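Local coordinates for uncharacterized protein (Leishmania major, PDB 2B4W) that is of unknown function but belongs to a family grouped with the beta-fructosidase-like proteins, and probably folds as a related beta-propeller, at residues G146-P151 / G201-I206; Y196-G201 / I293-K298; Y227-D232 / R236-A241; I269-D274 / G301-D306. All blocks are in the same frame, centred on the assembly; numbering follows the deposited sequence.

Contact 1: residues G146-P151 / G201-I206; sequences GVFSRP and GKVGCI
Phe148 packs against Cys205 and Val203 in a buried, wholly apolar contact between two antiparallel sheets, one holding strand 145-149 and the other strand 203-211. The backbones stay well apart, with Phe148 CA 10.1 Å from Cys205 CA, a gap that side chains must span, and a phenyl ring is long enough to do so. Its CG lies anti to the carbonyl carbon (chi1 -63°), which sends CZ foremost toward the other sheet. There CZ comes within 3.4 Å of Cys205 SG. The sulfur stands 4.2 Å from the centroid of the Phe148 ring and 45° off its normal, an oblique sulfur-aromatic contact in which a short side chain ending in a polarisable sulfur fits close to the ring. Val203 comes differently: its CG1 reaches the ring in plane, at the edge, 4.0 Å from Phe148 CZ. A branched side chain suits this extended backbone and offers a compact methyl to the rim. Such sheet-on-sheet packing is consistent with neighbouring blades of a beta-propeller. Phe161, on strand 159-164, meets the Phe148 ring with planes at about 55°, while Val192 and Ala195 of strand 188-198 and Leu231 of strand 223-231 also touch it.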
loop_
_atom_site.group_PDB
_atom_site.type_symbol
_atom_site.label_atom_id
_atom_site.label_comp_id
_atom_site.label_asym_id
_atom_site.label_seq_id
_atom_site.Cartn_x
_atom_site.Cartn_y
_atom_site.Cartn_z
ATOM N N GLY A 146 2.166 8.863 12.996
ATOM C CA GLY A 146 3.040 9.227 11.902
ATOM C C GLY A 146 2.247 9.390 10.619
ATOM O O GLY A 146 1.386 8.563 10.284
ATOM N N VAL A 147 2.516 10.471 9.885
ATOM C CA VAL A 147 1.806 10.664 8.623
ATOM C C VAL A 147 2.785 10.946 7.485
ATOM O O VAL A 147 3.674 11.793 7.564
ATOM C CB VAL A 147 0.752 11.787 8.689
ATOM C CG1 VAL A 147 -0.123 11.742 7.435
ATOM C CG2 VAL A 147 -0.113 11.690 9.941
ATOM N N PHE A 148 2.576 10.200 6.403
ATOM C CA PHE A 148 3.320 10.398 5.172
ATOM C C PHE A 148 2.459 11.053 4.088
ATOM O O PHE A 148 1.353 10.598 3.792
ATOM C CB PHE A 148 3.818 9.079 4.592
ATOM C CG PHE A 148 4.797 8.318 5.470
ATOM C CD1 PHE A 148 4.372 7.408 6.428
ATOM C CD2 PHE A 148 6.148 8.534 5.286
ATOM C CE1 PHE A 148 5.277 6.711 7.216
ATOM C CE2 PHE A 148 7.052 7.840 6.069
ATOM C CZ PHE A 148 6.620 6.922 7.010
ATOM N N SER A 149 2.986 12.110 3.495
ATOM C CA SER A 149 2.342 12.812 2.395
ATOM C C SER A 149 3.014 12.488 1.077
ATOM O O SER A 149 4.037 11.805 1.090
ATOM C CB SER A 149 2.456 14.326 2.639
ATOM O OG SER A 149 3.841 14.678 2.611
ATOM N N ARG A 150 2.465 12.950 -0.037
ATOM C CA ARG A 150 3.051 12.677 -1.340
ATOM C C ARG A 150 2.687 13.755 -2.355
ATOM O O ARG A 150 1.933 13.508 -3.301
ATOM C CB ARG A 150 2.620 11.305 -1.880
ATOM C CG ARG A 150 3.709 10.557 -2.625
ATOM C CD ARG A 150 4.097 11.241 -3.935
ATOM N NE ARG A 150 2.932 11.244 -4.809
ATOM C CZ ARG A 150 2.675 10.506 -5.868
ATOM N NH1 ARG A 150 3.528 9.593 -6.316
ATOM N NH2 ARG A 150 1.522 10.682 -6.515
ATOM N N PRO A 151 3.212 14.960 -2.212
ATOM C CA PRO A 151 3.004 15.950 -3.283
ATOM C C PRO A 151 3.654 15.514 -4.592
ATOM O O PRO A 151 4.824 15.168 -4.681
ATOM C CB PRO A 151 3.681 17.212 -2.742
ATOM C CG PRO A 151 4.610 16.740 -1.677
ATOM C CD PRO A 151 3.996 15.492 -1.090
ATOM N N GLY A 201 11.505 1.390 17.194
ATOM C CA GLY A 201 10.849 2.683 17.286
ATOM C C GLY A 201 10.858 3.408 15.950
ATOM O O GLY A 201 10.201 4.416 15.716
ATOM N N LYS A 202 11.639 2.888 15.034
ATOM C CA LYS A 202 11.792 3.282 13.661
ATOM C C LYS A 202 10.586 2.793 12.849
ATOM O O LYS A 202 9.767 2.008 13.322
ATOM C CB LYS A 202 13.056 2.730 12.987
ATOM C CG LYS A 202 14.341 3.121 13.699
ATOM C CD LYS A 202 15.527 3.097 12.746
ATOM C CE LYS A 202 16.804 3.582 13.420
ATOM N NZ LYS A 202 16.741 3.515 14.908
ATOM N N VAL A 203 10.505 3.287 11.623
ATOM C CA VAL A 203 9.360 2.956 10.776
ATOM C C VAL A 203 9.782 2.240 9.499
ATOM O O VAL A 203 10.529 2.771 8.691
ATOM C CB VAL A 203 8.567 4.223 10.408
ATOM C CG1 VAL A 203 7.438 3.876 9.443
ATOM C CG2 VAL A 203 8.020 4.901 11.659
ATOM N N GLY A 204 9.275 1.025 9.355
ATOM C CA GLY A 204 9.422 0.237 8.163
ATOM C C GLY A 204 8.391 0.636 7.120
ATOM O O GLY A 204 7.190 0.460 7.315
ATOM N N CYS A 205 8.843 1.183 5.989
ATOM C CA CYS A 205 7.896 1.435 4.912
ATOM C C CYS A 205 8.083 0.506 3.717
ATOM O O CYS A 205 9.197 0.184 3.258
ATOM C CB CYS A 205 7.966 2.881 4.414
ATOM S SG CYS A 205 7.964 4.131 5.709
ATOM N N ILE A 206 6.911 0.097 3.199
ATOM C CA ILE A 206 6.804 -0.607 1.933
ATOM C C ILE A 206 6.173 0.335 0.928
ATOM O O ILE A 206 5.101 0.876 1.188
ATOM C CB ILE A 206 5.974 -1.892 2.075
ATOM C CG1 ILE A 206 6.578 -2.876 3.083
ATOM C CG2 ILE A 206 5.726 -2.569 0.735
ATOM C CD1 ILE A 206 7.956 -3.346 2.652
#

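Contact 2: residues Y196-G201 / I293-K298; sequences YLLSSG and IDYPFK
The Phe297 ring, which meets Leu198 and Tyr196, carries Pro296 CG over the centre of one face, 4.1 Å above the plane, and has Tyr295 OH in plane at its edge. The Tyr295 ring in turn has Phe297 N 3.7 Å above one face, offset toward the rim, so the loop 293-298 is folded compactly upon its own aromatic groups. Leu198 lies nearly perpendicular to the Phe297 side chain and touches it with both branches. Its CD1 lies 3.9 Å from Phe297 CB, and its CD2 sits 3.8 Å from Phe297 CD2. The same Leu198 CD2 is 3.6 Å from Tyr295 OH, so this one methyl touches both aromatic residues. Tyr295 reaches that point because its CG is anti to the backbone N (chi1 -174°), which carries the hydroxyl end toward the strand. Tyr196 adds a looser, oblique approach, its CD1 4.3 Å from Phe297 CZ. A type I turn runs from Leu198 to Gly201, closed by Gly201 N to Leu198 O at 2.7 Å; Gly201, with positive phi, adopts a conformation that glycine takes easily. No hydrogen bond joins the two segments. Both tyrosines spend their hydroxyls on backbone carbonyls, Tyr196 on Ile269 and Tyr295 on Gly301, so amphipathic rings can line a buried hydrophobic contact while their polar ends remain satisfied.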
loop_
_atom_site.group_PDB
_atom_site.type_symbol
_atom_site.label_atom_id
_atom_site.label_comp_id
_atom_site.label_asym_id
_atom_site.label_seq_id
_atom_site.Cartn_x
_atom_site.Cartn_y
_atom_site.Cartn_z
ATOM N N TYR A 196 4.892 0.387 8.766
ATOM C CA TYR A 196 4.977 -0.542 9.875
ATOM C C TYR A 196 5.798 0.040 11.019
ATOM O O TYR A 196 6.806 0.688 10.739
ATOM C CB TYR A 196 5.651 -1.857 9.449
ATOM C CG TYR A 196 4.860 -2.557 8.351
ATOM C CD1 TYR A 196 4.978 -2.199 7.027
ATOM C CD2 TYR A 196 3.969 -3.574 8.693
ATOM C CE1 TYR A 196 4.256 -2.835 6.030
ATOM C CE2 TYR A 196 3.242 -4.209 7.713
ATOM C CZ TYR A 196 3.389 -3.837 6.390
ATOM O OH TYR A 196 2.642 -4.478 5.420
ATOM N N LEU A 197 5.363 -0.228 12.245
ATOM C CA LEU A 197 6.166 0.113 13.408
ATOM C C LEU A 197 7.096 -1.047 13.750
ATOM O O LEU A 197 6.665 -2.190 13.882
ATOM C CB LEU A 197 5.315 0.427 14.636
ATOM C CG LEU A 197 6.063 0.591 15.972
ATOM C CD1 LEU A 197 6.929 1.838 15.908
ATOM C CD2 LEU A 197 5.099 0.660 17.150
ATOM N N LEU A 198 8.366 -0.716 13.892
ATOM C CA LEU A 198 9.403 -1.667 14.235
ATOM C C LEU A 198 9.787 -1.583 15.697
ATOM O O LEU A 198 9.766 -0.517 16.302
ATOM C CB LEU A 198 10.650 -1.388 13.372
ATOM C CG LEU A 198 10.403 -1.386 11.863
ATOM C CD1 LEU A 198 11.704 -1.218 11.079
ATOM C CD2 LEU A 198 9.698 -2.669 11.453
ATOM N N SER A 199 10.186 -2.697 16.289
ATOM C CA SER A 199 10.597 -2.755 17.671
ATOM C C SER A 199 11.674 -1.733 18.027
ATOM O O SER A 199 11.828 -1.418 19.216
ATOM C CB SER A 199 11.135 -4.162 17.994
ATOM O OG SER A 199 12.343 -4.261 17.258
ATOM N N SER A 200 12.400 -1.187 17.068
ATOM C CA SER A 200 13.389 -0.144 17.258
ATOM C C SER A 200 12.795 1.243 17.479
ATOM O O SER A 200 13.518 2.161 17.880
ATOM C CB SER A 200 14.306 -0.088 16.025
ATOM O OG SER A 200 13.558 -0.177 14.840
ATOM N N GLY A 201 11.505 1.390 17.194
ATOM C CA GLY A 201 10.849 2.683 17.286
ATOM C C GLY A 201 10.858 3.408 15.950
ATOM O O GLY A 201 10.201 4.416 15.716
ATOM N N ILE A 293 9.503 -13.300 0.015
ATOM C CA ILE A 293 10.788 -12.662 0.045
ATOM C C ILE A 293 11.336 -12.592 1.474
ATOM O O ILE A 293 10.609 -12.796 2.439
ATOM C CB ILE A 293 10.678 -11.252 -0.554
ATOM C CG1 ILE A 293 9.718 -10.312 0.162
ATOM C CG2 ILE A 293 10.276 -11.330 -2.024
ATOM C CD1 ILE A 293 10.001 -8.846 -0.090
ATOM N N ASP A 294 12.612 -12.328 1.615
ATOM C CA ASP A 294 13.260 -12.136 2.898
ATOM C C ASP A 294 12.705 -10.878 3.578
ATOM O O ASP A 294 12.297 -9.939 2.890
ATOM C CB ASP A 294 14.765 -11.974 2.735
ATOM C CG ASP A 294 15.402 -13.148 2.018
ATOM O OD1 ASP A 294 15.378 -14.261 2.579
ATOM O OD2 ASP A 294 15.908 -12.951 0.894
ATOM N N TYR A 295 12.731 -10.924 4.899
ATOM C CA TYR A 295 12.394 -9.782 5.723
ATOM C C TYR A 295 13.167 -8.549 5.266
ATOM O O TYR A 295 14.395 -8.505 5.254
ATOM C CB TYR A 295 12.695 -10.017 7.188
ATOM C CG TYR A 295 12.233 -8.925 8.130
ATOM C CD1 TYR A 295 10.896 -8.584 8.237
ATOM C CD2 TYR A 295 13.138 -8.222 8.919
ATOM C CE1 TYR A 295 10.462 -7.592 9.100
ATOM C CE2 TYR A 295 12.724 -7.217 9.783
ATOM C CZ TYR A 295 11.380 -6.917 9.870
ATOM O OH TYR A 295 10.942 -5.928 10.721
ATOM N N PRO A 296 12.436 -7.510 4.884
ATOM C CA PRO A 296 13.119 -6.354 4.308
ATOM C C PRO A 296 13.541 -5.237 5.252
ATOM O O PRO A 296 13.972 -4.173 4.780
ATOM C CB PRO A 296 12.003 -5.836 3.379
ATOM C CG PRO A 296 10.756 -6.088 4.147
ATOM C CD PRO A 296 10.977 -7.361 4.915
ATOM N N PHE A 297 13.452 -5.388 6.561
ATOM C CA PHE A 297 13.929 -4.330 7.452
ATOM C C PHE A 297 14.998 -4.902 8.385
ATOM O O PHE A 297 15.174 -4.426 9.513
ATOM C CB PHE A 297 12.795 -3.729 8.281
ATOM C CG PHE A 297 11.510 -3.382 7.553
ATOM C CD1 PHE A 297 11.525 -2.529 6.466
ATOM C CD2 PHE A 297 10.293 -3.910 7.950
ATOM C CE1 PHE A 297 10.364 -2.194 5.788
ATOM C CE2 PHE A 297 9.126 -3.588 7.273
ATOM C CZ PHE A 297 9.158 -2.741 6.174
ATOM N N LYS A 298 15.681 -5.927 7.875
ATOM C CA LYS A 298 16.724 -6.630 8.610
ATOM C C LYS A 298 17.670 -5.660 9.314
ATOM O O LYS A 298 18.154 -4.681 8.758
ATOM C CB LYS A 298 17.494 -7.567 7.679
#

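Contact 3: residues Y227-D232 / R236-A241; sequences YAFVLD and RAITGA
Leu231 turns its CG anti to the backbone N (chi1 162°), and Ile238 holds CG1 anti to its carbonyl carbon (chi1 -57°); together these settings lean the two side-chain ends toward each other across the strands. Leu231 CD1 and Ile238 CD1 meet at 3.7 Å, two flexible apolar branches sharing one face of the sheet, and Ile238 CG2 also lies 4.1 Å from Phe229 CB. On the other face, Val230 pairs with Thr239, whose OG1 is 3.7 Å from Val230 CB. Both are beta-branched, as suits extended chain. The backbone beneath them is that of a beta hairpin formed by strands 223-231 and 238-245, whose short segments run at 148° to each other. Val230 and Thr239 are a hydrogen-bonded antiparallel pair, with Val230 N to Thr239 O at 2.7 Å and Thr239 N to Val230 O at 2.9 Å, whereas Leu231 and Ile238 form the non-hydrogen-bonded pair. Toward the turn, Asp232 N reaches Ala237 O at 3.0 Å. Asp232 OD1 accepts the N-H of Gln234, which makes an Asx turn, and that of Ser235 as well, a role for which a short carboxylate is well suited. At the other end the pairing is broken by a beta bulge: Gly240 and Ala241 together face Phe229, with Gly240 in a left-handed conformation easily reached by glycine. The extra residue places Ala241 CA 3.2 Å from Ala228 O in a CA-H...O contact, and puts the small Ala241 CB 3.5 Å from Tyr227 OH. Arg236, just past the turn, bends at chi3 as it leaves the hairpin, and its NH1 bonds to Phe161 O.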
loop_
_atom_site.group_PDB
_atom_site.type_symbol
_atom_site.label_atom_id
_atom_site.label_comp_id
_atom_site.label_asym_id
_atom_site.label_seq_id
_atom_site.Cartn_x
_atom_site.Cartn_y
_atom_site.Cartn_z
ATOM N N TYR A 227 9.395 -1.089 -3.328
ATOM C CA TYR A 227 10.473 -0.415 -2.620
ATOM C C TYR A 227 10.333 -0.439 -1.112
ATOM O O TYR A 227 9.245 -0.330 -0.553
ATOM C CB TYR A 227 10.502 1.036 -3.123
ATOM C CG TYR A 227 11.798 1.778 -2.985
ATOM C CD1 TYR A 227 12.886 1.502 -3.803
ATOM C CD2 TYR A 227 11.933 2.778 -2.035
ATOM C CE1 TYR A 227 14.060 2.209 -3.651
ATOM C CE2 TYR A 227 13.100 3.485 -1.876
ATOM C CZ TYR A 227 14.165 3.185 -2.700
ATOM O OH TYR A 227 15.333 3.892 -2.546
ATOM N N ALA A 228 11.449 -0.595 -0.388
ATOM C CA ALA A 228 11.403 -0.538 1.073
ATOM C C ALA A 228 12.473 0.415 1.577
ATOM O O ALA A 228 13.511 0.560 0.930
ATOM C CB ALA A 228 11.614 -1.900 1.720
ATOM N N PHE A 229 12.237 1.048 2.711
ATOM C CA PHE A 229 13.215 1.805 3.451
ATOM C C PHE A 229 12.792 1.882 4.918
ATOM O O PHE A 229 11.658 1.560 5.280
ATOM C CB PHE A 229 13.395 3.223 2.890
ATOM C CG PHE A 229 12.098 4.012 2.862
ATOM C CD1 PHE A 229 11.269 3.914 1.753
ATOM C CD2 PHE A 229 11.710 4.815 3.913
ATOM C CE1 PHE A 229 10.079 4.616 1.732
ATOM C CE2 PHE A 229 10.516 5.504 3.910
ATOM C CZ PHE A 229 9.716 5.402 2.788
ATOM N N VAL A 230 13.735 2.340 5.736
ATOM C CA VAL A 230 13.421 2.535 7.150
ATOM C C VAL A 230 13.637 4.013 7.461
ATOM O O VAL A 230 14.609 4.604 6.997
ATOM C CB VAL A 230 14.256 1.643 8.072
ATOM C CG1 VAL A 230 13.999 1.927 9.537
ATOM C CG2 VAL A 230 13.952 0.177 7.778
ATOM N N LEU A 231 12.685 4.523 8.221
ATOM C CA LEU A 231 12.643 5.897 8.643
ATOM C C LEU A 231 12.864 6.009 10.140
ATOM O O LEU A 231 12.221 5.297 10.906
ATOM C CB LEU A 231 11.274 6.534 8.331
ATOM C CG LEU A 231 11.039 7.824 9.136
ATOM C CD1 LEU A 231 11.876 8.936 8.524
ATOM C CD2 LEU A 231 9.567 8.201 9.196
ATOM N N ASP A 232 13.748 6.925 10.510
ATOM C CA ASP A 232 13.779 7.306 11.918
ATOM C C ASP A 232 12.895 8.535 12.098
ATOM O O ASP A 232 13.229 9.591 11.571
ATOM C CB ASP A 232 15.202 7.561 12.392
ATOM C CG ASP A 232 15.281 7.729 13.902
ATOM O OD1 ASP A 232 14.601 8.642 14.415
ATOM O OD2 ASP A 232 16.016 6.945 14.530
ATOM N N ARG A 236 14.697 11.667 11.337
ATOM C CA ARG A 236 14.234 11.723 9.956
ATOM C C ARG A 236 15.254 11.142 8.986
ATOM O O ARG A 236 15.145 11.338 7.774
ATOM C CB ARG A 236 13.913 13.167 9.589
ATOM C CG ARG A 236 12.976 13.866 10.545
ATOM C CD ARG A 236 12.461 15.182 9.982
ATOM N NE ARG A 236 11.939 15.159 8.629
ATOM C CZ ARG A 236 10.685 15.207 8.212
ATOM N NH1 ARG A 236 9.655 15.287 9.049
ATOM N NH2 ARG A 236 10.393 15.174 6.914
ATOM N N ALA A 237 16.239 10.416 9.479
ATOM C CA ALA A 237 17.200 9.685 8.662
ATOM C C ALA A 237 16.560 8.508 7.916
ATOM O O ALA A 237 15.701 7.831 8.479
ATOM C CB ALA A 237 18.352 9.157 9.507
ATOM N N ILE A 238 16.999 8.284 6.681
ATOM C CA ILE A 238 16.517 7.231 5.800
ATOM C C ILE A 238 17.604 6.178 5.566
ATOM O O ILE A 238 18.721 6.482 5.157
ATOM C CB ILE A 238 16.044 7.766 4.441
ATOM C CG1 ILE A 238 14.943 8.826 4.518
ATOM C CG2 ILE A 238 15.605 6.611 3.567
ATOM C CD1 ILE A 238 13.742 8.367 5.331
ATOM N N THR A 239 17.279 4.923 5.865
ATOM C CA THR A 239 18.195 3.811 5.787
ATOM C C THR A 239 17.544 2.572 5.184
ATOM O O THR A 239 16.320 2.435 5.092
ATOM C CB THR A 239 18.748 3.462 7.186
ATOM O OG1 THR A 239 17.672 3.121 8.074
ATOM C CG2 THR A 239 19.476 4.656 7.808
ATOM N N GLY A 240 18.418 1.656 4.779
ATOM C CA GLY A 240 18.057 0.322 4.337
ATOM C C GLY A 240 17.191 0.354 3.097
ATOM O O GLY A 240 16.418 -0.554 2.787
ATOM N N ALA A 241 17.302 1.443 2.342
ATOM C CA ALA A 241 16.535 1.537 1.104
ATOM C C ALA A 241 16.880 0.417 0.130
ATOM O O ALA A 241 18.031 -0.014 0.004
ATOM C CB ALA A 241 16.771 2.885 0.441
#

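Contact 4: residues I269-D274 / G301-D306; sequences IVMRSD and GTIIGD
Ile303, on the short strand 303-304 at one margin of the five-stranded antiparallel sheet, reaches across to the end of strand 264-271, which belongs to a separate, mixed sheet. A single methyl carries the contact: Ile303 CD1 lies 3.9 Å from Ile269 CD1 and 4.0 Å from Met271 SE. Met271 is present as selenomethionine, so the atom touched is selenium. No hydrogen bond spans the gap, and the backbones do not meet, Met271 CA and Ile303 CA lying 8.1 Å from each other. The ethyl branch of isoleucine, ending at CD1, suits such a distance. Ile269 places CG1 in the crowded position between backbone N and carbonyl carbon (chi1 58°), then extends at chi2 to bring CD1 across. Met271 instead bends at chi2 and chi3, folding its flexible, polarisable end beside the same methyl. Side chains two residues apart on a strand fall on the same side, which explains why Ile269 and Met271 can share one partner. The arrangement is a bridge between adjoining sheets of the probable propeller, and Tyr295 of the loop 293-298 fills in beside both Met271 and Ile303. Strand 264-271 then turns into strand 277-283 as a hairpin, and a salt bridge within the segment lies at the turn. Arg272 NH2 meets the syn side of Asp274 OD2 at 2.9 Å, in the guanidinium plane though 31° out of the carboxylate plane. Arginine has several N-H groups to share here: NH1 of Arg272 forms a second salt bridge, to Asp278 on the returning strand.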
loop_
_atom_site.group_PDB
_atom_site.type_symbol
_atom_site.label_atom_id
_atom_site.label_comp_id
_atom_site.label_asym_id
_atom_site.label_seq_id
_atom_site.Cartn_x
_atom_site.Cartn_y
_atom_site.Cartn_z
ATOM N N ILE A 269 3.260 -5.855 3.178
ATOM C CA ILE A 269 3.769 -7.171 3.530
ATOM C C ILE A 269 2.999 -7.813 4.683
ATOM O O ILE A 269 2.384 -7.156 5.521
ATOM C CB ILE A 269 5.252 -7.145 3.956
ATOM C CG1 ILE A 269 5.423 -6.221 5.136
ATOM C CG2 ILE A 269 6.149 -6.844 2.762
ATOM C CD1 ILE A 269 6.803 -6.150 5.776
ATOM N N VAL A 270 3.061 -9.143 4.694
ATOM C CA VAL A 270 2.503 -9.914 5.801
ATOM C C VAL A 270 3.616 -10.767 6.415
ATOM O O VAL A 270 4.278 -11.504 5.686
ATOM C CB VAL A 270 1.344 -10.806 5.345
ATOM C CG1 VAL A 270 0.850 -11.692 6.473
ATOM C CG2 VAL A 270 0.175 -9.979 4.804
HETATM N N MSE A 271 3.824 -10.679 7.717
HETATM C CA MSE A 271 4.811 -11.493 8.420
HETATM C C MSE A 271 4.451 -12.967 8.383
HETATM O O MSE A 271 3.342 -13.408 8.671
HETATM C CB MSE A 271 4.918 -11.000 9.858
HETATM C CG MSE A 271 6.245 -10.997 10.563
HETATM SE SE MSE A 271 7.732 -10.327 9.528
HETATM C CE MSE A 271 8.590 -12.045 9.678
ATOM N N ARG A 272 5.419 -13.809 8.029
ATOM C CA ARG A 272 5.155 -15.246 8.007
ATOM C C ARG A 272 5.799 -15.915 9.218
ATOM O O ARG A 272 6.715 -15.319 9.783
ATOM C CB ARG A 272 5.728 -15.888 6.745
ATOM C CG ARG A 272 5.089 -15.383 5.456
ATOM C CD ARG A 272 5.936 -15.772 4.250
ATOM N NE ARG A 272 6.154 -17.207 4.214
ATOM C CZ ARG A 272 5.536 -18.141 3.519
ATOM N NH1 ARG A 272 4.556 -17.874 2.673
ATOM N NH2 ARG A 272 5.941 -19.399 3.683
ATOM N N SER A 273 5.353 -17.117 9.579
ATOM C CA SER A 273 5.890 -17.716 10.814
ATOM C C SER A 273 7.288 -18.276 10.576
ATOM O O SER A 273 8.088 -18.369 11.519
ATOM C CB SER A 273 5.001 -18.777 11.452
ATOM O OG SER A 273 4.202 -19.592 10.632
ATOM N N ASP A 274 7.609 -18.610 9.330
ATOM C CA ASP A 274 8.966 -19.083 9.025
ATOM C C ASP A 274 9.945 -17.940 8.956
ATOM O O ASP A 274 11.134 -18.099 8.665
ATOM C CB ASP A 274 8.933 -19.875 7.726
ATOM C CG ASP A 274 8.546 -19.071 6.500
ATOM O OD1 ASP A 274 8.614 -17.823 6.495
ATOM O OD2 ASP A 274 8.162 -19.731 5.510
ATOM N N GLY A 301 15.105 -4.200 13.657
ATOM C CA GLY A 301 14.082 -4.730 14.518
ATOM C C GLY A 301 12.946 -5.391 13.752
ATOM O O GLY A 301 12.902 -5.332 12.527
ATOM N N THR A 302 12.079 -6.021 14.516
ATOM C CA THR A 302 10.878 -6.717 14.183
ATOM C C THR A 302 9.660 -5.799 14.138
ATOM O O THR A 302 9.604 -4.743 14.764
ATOM C CB THR A 302 10.577 -7.842 15.209
ATOM O OG1 THR A 302 10.411 -7.288 16.529
ATOM C CG2 THR A 302 11.742 -8.822 15.263
ATOM N N ILE A 303 8.666 -6.272 13.387
ATOM C CA ILE A 303 7.388 -5.575 13.320
ATOM C C ILE A 303 6.559 -5.751 14.597
ATOM O O ILE A 303 6.359 -6.834 15.136
ATOM C CB ILE A 303 6.526 -6.006 12.128
ATOM C CG1 ILE A 303 7.192 -5.641 10.797
ATOM C CG2 ILE A 303 5.111 -5.464 12.285
ATOM C CD1 ILE A 303 6.756 -6.485 9.628
ATOM N N ILE A 304 6.042 -4.618 15.073
ATOM C CA ILE A 304 5.184 -4.467 16.225
ATOM C C ILE A 304 3.725 -4.290 15.827
ATOM O O ILE A 304 3.391 -3.397 15.046
ATOM C CB ILE A 304 5.597 -3.236 17.048
ATOM C CG1 ILE A 304 7.071 -3.264 17.448
ATOM C CG2 ILE A 304 4.673 -3.097 18.260
ATOM C CD1 ILE A 304 7.362 -4.249 18.558
ATOM N N GLY A 305 2.846 -5.131 16.372
ATOM C CA GLY A 305 1.431 -4.964 16.052
ATOM C C GLY A 305 1.073 -5.774 14.821
ATOM O O GLY A 305 1.913 -6.448 14.226
ATOM N N ASP A 306 -0.185 -5.686 14.441
ATOM C CA ASP A 306 -0.775 -6.425 13.349
ATOM C C ASP A 306 -2.007 -5.732 12.772
ATOM O O ASP A 306 -2.498 -4.719 13.266
ATOM C CB ASP A 306 -1.108 -7.838 13.822
ATOM C CG ASP A 306 -2.195 -7.938 14.861
ATOM O OD1 ASP A 306 -3.212 -7.227 14.801
ATOM O OD2 ASP A 306 -2.062 -8.777 15.778
#

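Contacts 1, 2 and 3 all draw on the five-stranded sheet, and contact 4 reaches strand 303-304 at one of its margins. Contacts 1 and 3, centres about 9 Å apart, are joined by neighbouring strands, with Val203 N to Leu231 O at 2.7 Å. Contacts 1 and 2 share Gly201, and Gly204 O lies 2.7 Å from Tyr196 N. Phe297 of contact 2 also leans on Val230 of contact 3. Contacts 2 and 4 have the closest centres, about 8 Å apart, with Ser199 N 2.6 Å from Thr302 O. Contacts 3 and 4 do not touch, their nearest atoms being about 7 Å apart. With the function unassigned, none of the contacts can be tied to an active site or ligand here.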